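Side-chain contacts in rRNA N-glycosidase (Bougainvillea spectabilis, PDB 3CTK), which is a plant ribosome-inactivating protein, built as a single chain of mixed helices and strands in the manner of that family: residues R22-L25 against A26-T29; T146-G149 against Q150-A153; N232-S235 against Q236-D240. One frame throughout, in Å; residues are numbered along the deposited sequence.

Contact 1. Residues R22-L25 against A26-T29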
loop_
_atom_site.group_PDB
_atom_site.type_symbol
_atom_site.label_atom_id
_atom_site.label_comp_id
_atom_site.label_asym_id
_atom_site.label_seq_id
_atom_site.Cartn_x
_atom_site.Cartn_y
_atom_site.Cartn_z
ATOM N N ARG A 22 1.415 0.006 -10.544
ATOM C CA ARG A 22 1.563 1.434 -10.824
ATOM C C ARG A 22 0.854 1.795 -12.129
ATOM O O ARG A 22 0.269 2.868 -12.244
ATOM C CB ARG A 22 3.040 1.827 -10.933
ATOM C CG ARG A 22 3.784 1.871 -9.608
ATOM C CD ARG A 22 5.262 2.212 -9.803
ATOM N NE ARG A 22 5.979 2.162 -8.532
ATOM C CZ ARG A 22 7.206 1.676 -8.378
ATOM N NH1 ARG A 22 7.873 1.198 -9.422
ATOM N NH2 ARG A 22 7.753 1.636 -7.169
ATOM N N ASN A 23 0.921 0.901 -13.112
ATOM C CA ASN A 23 0.277 1.140 -14.400
ATOM C C ASN A 23 -1.232 1.313 -14.224
ATOM O O ASN A 23 -1.863 2.110 -14.921
ATOM C CB ASN A 23 0.557 -0.026 -15.358
ATOM C CG ASN A 23 1.992 -0.046 -15.861
ATOM O OD1 ASN A 23 2.422 -1.014 -16.490
ATOM N ND2 ASN A 23 2.734 1.024 -15.601
ATOM N N GLU A 24 -1.809 0.562 -13.292
ATOM C CA GLU A 24 -3.241 0.646 -13.021
ATOM C C GLU A 24 -3.599 1.932 -12.274
ATOM O O GLU A 24 -4.700 2.461 -12.425
ATOM C CB GLU A 24 -3.695 -0.556 -12.186
ATOM C CG GLU A 24 -3.565 -1.889 -12.896
ATOM C CD GLU A 24 -4.520 -2.018 -14.064
ATOM O OE1 GLU A 24 -4.266 -2.869 -14.942
ATOM O OE2 GLU A 24 -5.530 -1.279 -14.102
ATOM N N LEU A 25 -2.662 2.431 -11.476
ATOM C CA LEU A 25 -2.882 3.638 -10.683
ATOM C C LEU A 25 -2.574 4.941 -11.426
ATOM O O LEU A 25 -3.137 5.992 -11.105
ATOM C CB LEU A 25 -2.027 3.578 -9.407
ATOM C CG LEU A 25 -2.225 2.391 -8.457
ATOM C CD1 LEU A 25 -1.081 2.340 -7.443
ATOM C CD2 LEU A 25 -3.571 2.515 -7.750
ATOM N N ALA A 26 -1.679 4.875 -12.407
ATOM C CA ALA A 26 -1.285 6.064 -13.163
ATOM C C ALA A 26 -2.364 6.500 -14.145
ATOM O O ALA A 26 -2.256 6.255 -15.347
ATOM C CB ALA A 26 0.022 5.796 -13.902
ATOM N N LYS A 27 -3.393 7.166 -13.626
ATOM C CA LYS A 27 -4.510 7.626 -14.448
ATOM C C LYS A 27 -4.583 9.141 -14.598
ATOM O O LYS A 27 -5.400 9.653 -15.365
ATOM C CB LYS A 27 -5.827 7.129 -13.854
ATOM C CG LYS A 27 -5.902 5.622 -13.665
ATOM C CD LYS A 27 -7.260 5.218 -13.106
ATOM C CE LYS A 27 -7.321 3.729 -12.824
ATOM N NZ LYS A 27 -7.003 2.916 -14.031
ATOM N N GLY A 28 -3.744 9.861 -13.861
ATOM C CA GLY A 28 -3.763 11.310 -13.948
ATOM C C GLY A 28 -2.718 11.854 -14.904
ATOM O O GLY A 28 -1.953 11.095 -15.496
ATOM N N THR A 29 -2.689 13.172 -15.064
ATOM C CA THR A 29 -1.714 13.806 -15.944
ATOM C C THR A 29 -0.354 13.805 -15.253
ATOM O O THR A 29 -0.232 14.261 -14.120
ATOM C CB THR A 29 -2.106 15.261 -16.249
ATOM O OG1 THR A 29 -3.383 15.281 -16.898
ATOM C CG2 THR A 29 -1.067 15.913 -17.152
HETATM O O HOH W 1 -4.522 2.853 -15.630
HETATM O O HOH W 2 -0.942 3.941 -17.147
HETATM O O HOH W 3 -7.133 0.216 -12.550
#

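Contact 2. Residues T146-G149 against Q150-A153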
loop_
_atom_site.group_PDB
_atom_site.type_symbol
_atom_site.label_atom_id
_atom_site.label_comp_id
_atom_site.label_asym_id
_atom_site.label_seq_id
_atom_site.Cartn_x
_atom_site.Cartn_y
_atom_site.Cartn_z
ATOM N N THR A 146 -11.702 -17.580 12.476
ATOM C CA THR A 146 -12.622 -16.631 13.089
ATOM C C THR A 146 -11.952 -15.262 13.115
ATOM O O THR A 146 -10.732 -15.164 13.249
ATOM C CB THR A 146 -12.997 -17.047 14.525
ATOM O OG1 THR A 146 -11.810 -17.191 15.312
ATOM C CG2 THR A 146 -13.754 -18.362 14.510
ATOM N N ILE A 147 -12.756 -14.213 12.975
ATOM C CA ILE A 147 -12.254 -12.844 12.960
ATOM C C ILE A 147 -11.542 -12.449 14.255
ATOM O O ILE A 147 -12.148 -12.414 15.329
ATOM C CB ILE A 147 -13.410 -11.841 12.687
ATOM C CG1 ILE A 147 -13.997 -12.089 11.294
ATOM C CG2 ILE A 147 -12.911 -10.410 12.814
ATOM C CD1 ILE A 147 -13.020 -11.837 10.145
ATOM N N ASN A 148 -10.250 -12.165 14.139
ATOM C CA ASN A 148 -9.436 -11.744 15.272
ATOM C C ASN A 148 -8.816 -10.401 14.890
ATOM O O ASN A 148 -7.894 -10.338 14.075
ATOM C CB ASN A 148 -8.339 -12.770 15.557
ATOM C CG ASN A 148 -7.481 -12.386 16.745
ATOM O OD1 ASN A 148 -6.868 -11.320 16.761
ATOM N ND2 ASN A 148 -7.429 -13.254 17.746
ATOM N N GLY A 149 -9.337 -9.331 15.485
ATOM C CA GLY A 149 -8.857 -7.995 15.183
ATOM C C GLY A 149 -7.355 -7.796 15.205
ATOM O O GLY A 149 -6.803 -7.146 14.312
ATOM N N GLN A 150 -6.687 -8.340 16.217
ATOM C CA GLN A 150 -5.242 -8.182 16.331
ATOM C C GLN A 150 -4.467 -8.805 15.172
ATOM O O GLN A 150 -3.565 -8.177 14.614
ATOM C CB GLN A 150 -4.749 -8.763 17.659
ATOM C CG GLN A 150 -3.238 -8.770 17.812
ATOM C CD GLN A 150 -2.794 -9.190 19.201
ATOM O OE1 GLN A 150 -3.428 -10.030 19.839
ATOM N NE2 GLN A 150 -1.691 -8.620 19.667
ATOM N N GLU A 151 -4.817 -10.033 14.806
ATOM C CA GLU A 151 -4.130 -10.711 13.715
ATOM C C GLU A 151 -4.395 -10.046 12.370
ATOM O O GLU A 151 -3.500 -9.956 11.525
ATOM C CB GLU A 151 -4.543 -12.182 13.662
ATOM C CG GLU A 151 -4.051 -12.983 14.852
ATOM C CD GLU A 151 -2.543 -12.935 14.986
ATOM O OE1 GLU A 151 -1.850 -13.386 14.050
ATOM O OE2 GLU A 151 -2.051 -12.442 16.025
ATOM N N ILE A 152 -5.625 -9.582 12.172
ATOM C CA ILE A 152 -5.988 -8.925 10.924
ATOM C C ILE A 152 -5.264 -7.583 10.796
ATOM O O ILE A 152 -4.854 -7.196 9.700
ATOM C CB ILE A 152 -7.517 -8.730 10.831
ATOM C CG1 ILE A 152 -8.190 -10.101 10.712
ATOM C CG2 ILE A 152 -7.870 -7.873 9.624
ATOM C CD1 ILE A 152 -9.712 -10.072 10.836
ATOM N N ALA A 153 -5.097 -6.878 11.911
ATOM C CA ALA A 153 -4.397 -5.599 11.869
ATOM C C ALA A 153 -2.945 -5.832 11.448
ATOM O O ALA A 153 -2.368 -5.030 10.712
ATOM C CB ALA A 153 -4.450 -4.910 13.239
HETATM O O HOH W 4 -5.955 -11.443 19.887
#

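Contact 3. Residues N232-S235 against Q236-D240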
loop_
_atom_site.group_PDB
_atom_site.type_symbol
_atom_site.label_atom_id
_atom_site.label_comp_id
_atom_site.label_asym_id
_atom_site.label_seq_id
_atom_site.Cartn_x
_atom_site.Cartn_y
_atom_site.Cartn_z
ATOM N N ASN A 232 15.224 20.343 -1.400
ATOM C CA ASN A 232 14.797 21.584 -2.035
ATOM C C ASN A 232 14.912 21.499 -3.555
ATOM O O ASN A 232 14.835 22.509 -4.254
ATOM C CB ASN A 232 15.606 22.782 -1.513
ATOM C CG ASN A 232 17.107 22.588 -1.640
ATOM O OD1 ASN A 232 17.589 21.864 -2.511
ATOM N ND2 ASN A 232 17.857 23.262 -0.777
ATOM N N LYS A 233 15.088 20.282 -4.059
ATOM C CA LYS A 233 15.207 20.043 -5.494
ATOM C C LYS A 233 14.523 18.744 -5.902
ATOM O O LYS A 233 14.697 17.713 -5.260
ATOM C CB LYS A 233 16.680 20.002 -5.899
ATOM C CG LYS A 233 17.248 21.361 -6.269
ATOM C CD LYS A 233 18.772 21.364 -6.326
ATOM C CE LYS A 233 19.346 20.097 -6.952
ATOM N NZ LYS A 233 19.326 18.943 -6.000
ATOM N N VAL A 234 13.742 18.804 -6.975
ATOM C CA VAL A 234 13.031 17.630 -7.460
ATOM C C VAL A 234 13.980 16.461 -7.707
ATOM O O VAL A 234 13.666 15.323 -7.369
ATOM C CB VAL A 234 12.267 17.940 -8.771
ATOM C CG1 VAL A 234 11.591 16.678 -9.290
ATOM C CG2 VAL A 234 11.230 19.024 -8.525
ATOM N N SER A 235 15.144 16.746 -8.284
ATOM C CA SER A 235 16.127 15.703 -8.588
ATOM C C SER A 235 16.605 14.930 -7.362
ATOM O O SER A 235 17.116 13.812 -7.481
ATOM C CB SER A 235 17.335 16.311 -9.309
ATOM O OG SER A 235 17.978 17.290 -8.510
ATOM N N GLN A 236 16.438 15.519 -6.185
ATOM C CA GLN A 236 16.857 14.871 -4.951
ATOM C C GLN A 236 15.870 13.810 -4.477
ATOM O O GLN A 236 16.255 12.831 -3.839
ATOM C CB GLN A 236 17.035 15.920 -3.850
ATOM C CG GLN A 236 18.166 16.897 -4.115
ATOM C CD GLN A 236 18.127 18.112 -3.208
ATOM O OE1 GLN A 236 19.047 18.932 -3.215
ATOM N NE2 GLN A 236 17.060 18.244 -2.433
ATOM N N ILE A 237 14.597 13.992 -4.803
ATOM C CA ILE A 237 13.573 13.062 -4.342
ATOM C C ILE A 237 12.889 12.250 -5.450
ATOM O O ILE A 237 12.321 11.191 -5.190
ATOM C CB ILE A 237 12.513 13.844 -3.502
ATOM C CG1 ILE A 237 11.442 12.896 -2.957
ATOM C CG2 ILE A 237 11.895 14.946 -4.339
ATOM C CD1 ILE A 237 11.943 11.955 -1.887
ATOM N N SER A 238 12.957 12.730 -6.688
ATOM C CA SER A 238 12.321 12.029 -7.797
ATOM C C SER A 238 12.739 10.558 -7.943
ATOM O O SER A 238 11.909 9.709 -8.271
ATOM C CB SER A 238 12.572 12.779 -9.114
ATOM O OG SER A 238 13.955 12.908 -9.390
ATOM N N PRO A 239 14.021 10.233 -7.698
ATOM C CA PRO A 239 14.447 8.832 -7.833
ATOM C C PRO A 239 13.771 7.863 -6.858
ATOM O O PRO A 239 13.733 6.656 -7.107
ATOM C CB PRO A 239 15.956 8.903 -7.606
ATOM C CG PRO A 239 16.304 10.295 -8.061
ATOM C CD PRO A 239 15.184 11.110 -7.472
ATOM N N ASP A 240 13.258 8.383 -5.746
ATOM C CA ASP A 240 12.595 7.535 -4.755
ATOM C C ASP A 240 11.091 7.415 -4.986
ATOM O O ASP A 240 10.420 6.630 -4.314
ATOM C CB ASP A 240 12.821 8.079 -3.339
ATOM C CG ASP A 240 14.276 8.059 -2.923
ATOM O OD1 ASP A 240 14.979 7.077 -3.243
ATOM O OD2 ASP A 240 14.713 9.020 -2.259
#

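Contact 1. Residues R22-L25 against A26-T29
Lys27 curls back along the end of helix 14-25 and sets its ammonium group against the main-chain carbonyl of Glu24, with NZ 2.8 Å from Glu24 O in a weak hydrogen bond. The chain runs extended as far as CE and then kinks at its last torsion (chi4 -56°), which brings NZ round to the outer end of the carbonyl, where it meets the oxygen at a poor angle. The methylene beside it is drawn in as well, Lys27 CE lying 2.9 Å from Glu24 O. The Glu24 carboxylate stops short of the lysine: its OE2 stays 4.4 Å from Lys27 NZ, and accepts a hydrogen bond from Asn2 ND2. Water 3 spans the two charges, donating to Glu24 OE2 and accepting from Lys27 NZ, while water 1 accepts from NZ and donates to Asn23 O. The ammonium is shared by a carbonyl and two waters at the C-terminal end of a helix, where its positive charge probably meets the helix dipole favourably. Here the helix gives way to an inverse gamma turn centred on Ala26, its short link running weakly from Lys27 N to Leu25 O at 2.8 Å. One residue earlier the last helical bond still forms: Ala26 N donates to Arg22 O at 2.8 Å, and the Ala26 methyl rests beside the same oxygen, CB to O 3.4 Å. Water 2 donates to both Ala26 O and Asn23 O. Arg22 and Leu25 point the other way, into the protein: the guanidinium of Arg22 forms a salt bridge with Glu173 and bonds to the carbonyls of Ala166 and Ala167, and the Leu25 side chain packs on Ile243. At the turn, the Ala26 side chain touches Pro35, and that of Lys27 lies against Leu38 and Ile41.

Contact 2. Residues T146-G149 against Q150-A153
Asn148 caps the start of helix 149-168: its OD1 accepts from Glu151 N at 3.1 Å, in a bond that is nearly straight at hydrogen. The donor nitrogen sits above the carbonyl plane, 37° out of it. The first torsion (chi1 -179°) swings the Asn148 amide opposite the backbone N, which puts its oxygen beside the first turn and presents it to the N-H of Glu151, which has no preceding helical carbonyl to bind. The other half of the amide is used too. Asn148 ND2 donates to water 4, and water 4 donates to Gln150 OE1 at 2.9 Å, so a single water joins the ends of the two side chains. Gln150 reaches out extended, and its NE2 binds the carbonyl of Ala121. Ordinary helical bonds then take over, with Ile152 N donating to Asn148 O at 3.1 Å and Ala153 N to Gly149 O at 3.0 Å. The Glu151 chain bends at its second torsion and passes the Asn148 amide at a slant, Glu151 CG lying 4.0 Å from Asn148 CG, with the carboxylate plane turned 78° from that of the amide. Across the cap lies the apolar half of the motif, a hydrophobic staple: Ile147, just before the N-cap, meets Ile152 of the first turn, CG2 to CD1 3.8 Å. Ile152 CG1 also covers Asn148 O, at 3.4 Å. Ile152 carries this packing on to Ile142 of helix 132-142 and Tyr74 of strand 70-78. The chemistry is consistent with a well-defined helix start, with an asparagine oxygen replacing the missing carbonyl on the polar side, two isoleucines in contact on the apolar side, and a carboxylate whose negative charge probably suits the nearby N-terminal end of the helix.

Contact 3. Residues N232-S235 against Q236-D240
The side-chain amide of Gln236 is a flat plate with Lys233 lying over one of its faces: Lys233 CB stands above the plate at 3.6 Å from Gln236 CD, and the two side chains cross at about a right angle. The Asn232 amide lies beside the rim of the plate, a little to the lysine's side, its plane turned 33° from that of Gln236. The Lys233 chain bends at both of its last torsions (chi3 40°, chi4 -78°), which folds the ammonium back on the same side of the plate and brings NZ within a weak 3.3 Å bond of Ser235 OG. Beneath the side chains the strand runs straight into a short, weakly bonded helix with a 3-10 end. Lys233 O accepts from Gln236 N at 2.9 Å. Val234 O takes two amides, Ile237 N at 3.0 Å from above the carbonyl plane and Ser238 N at 2.8 Å almost in line with C=O, a mixture of 3-10 and alpha spacing. Val234 CG1 meets Ser238 CB at 4.0 Å. The puckered ring of Pro239 sets its CD against Ser235 O, at 3.3 Å; lacking an N-H, the proline cannot donate to that carbonyl. Around this helix, Val234 packs on Ser208 of helix 198-208 and Ile215 of strand 214-222, Ile237 reaches Ile201 of the same helix and Leu221 of the same strand, and Ile237 also touches Trp229 and Val231 of strand 228-233, so that helix 234-237 folds back onto the two-stranded antiparallel hairpin.

The three contacts follow one another along the chain without overlapping, and each marks an end or a beginning: contact 1 the close of helix 14-25, contact 2 the start of helix 149-168, contact 3 the passage from strand 228-233 into helix 234-237. Contact 2 stands apart, its centre 32 Å from contact 1 and 39 Å from contact 3, across the chain's centre from both. Contacts 1 and 3 lie 20 Å apart between centres, with nearest atoms about 6 Å apart and not touching. The Cys32-Cys212 disulfide ties the loop following contact 1 to the chain just before strand 214-222, the hairpin partner of strand 228-233, fastening the C-terminal region to the N-terminal part.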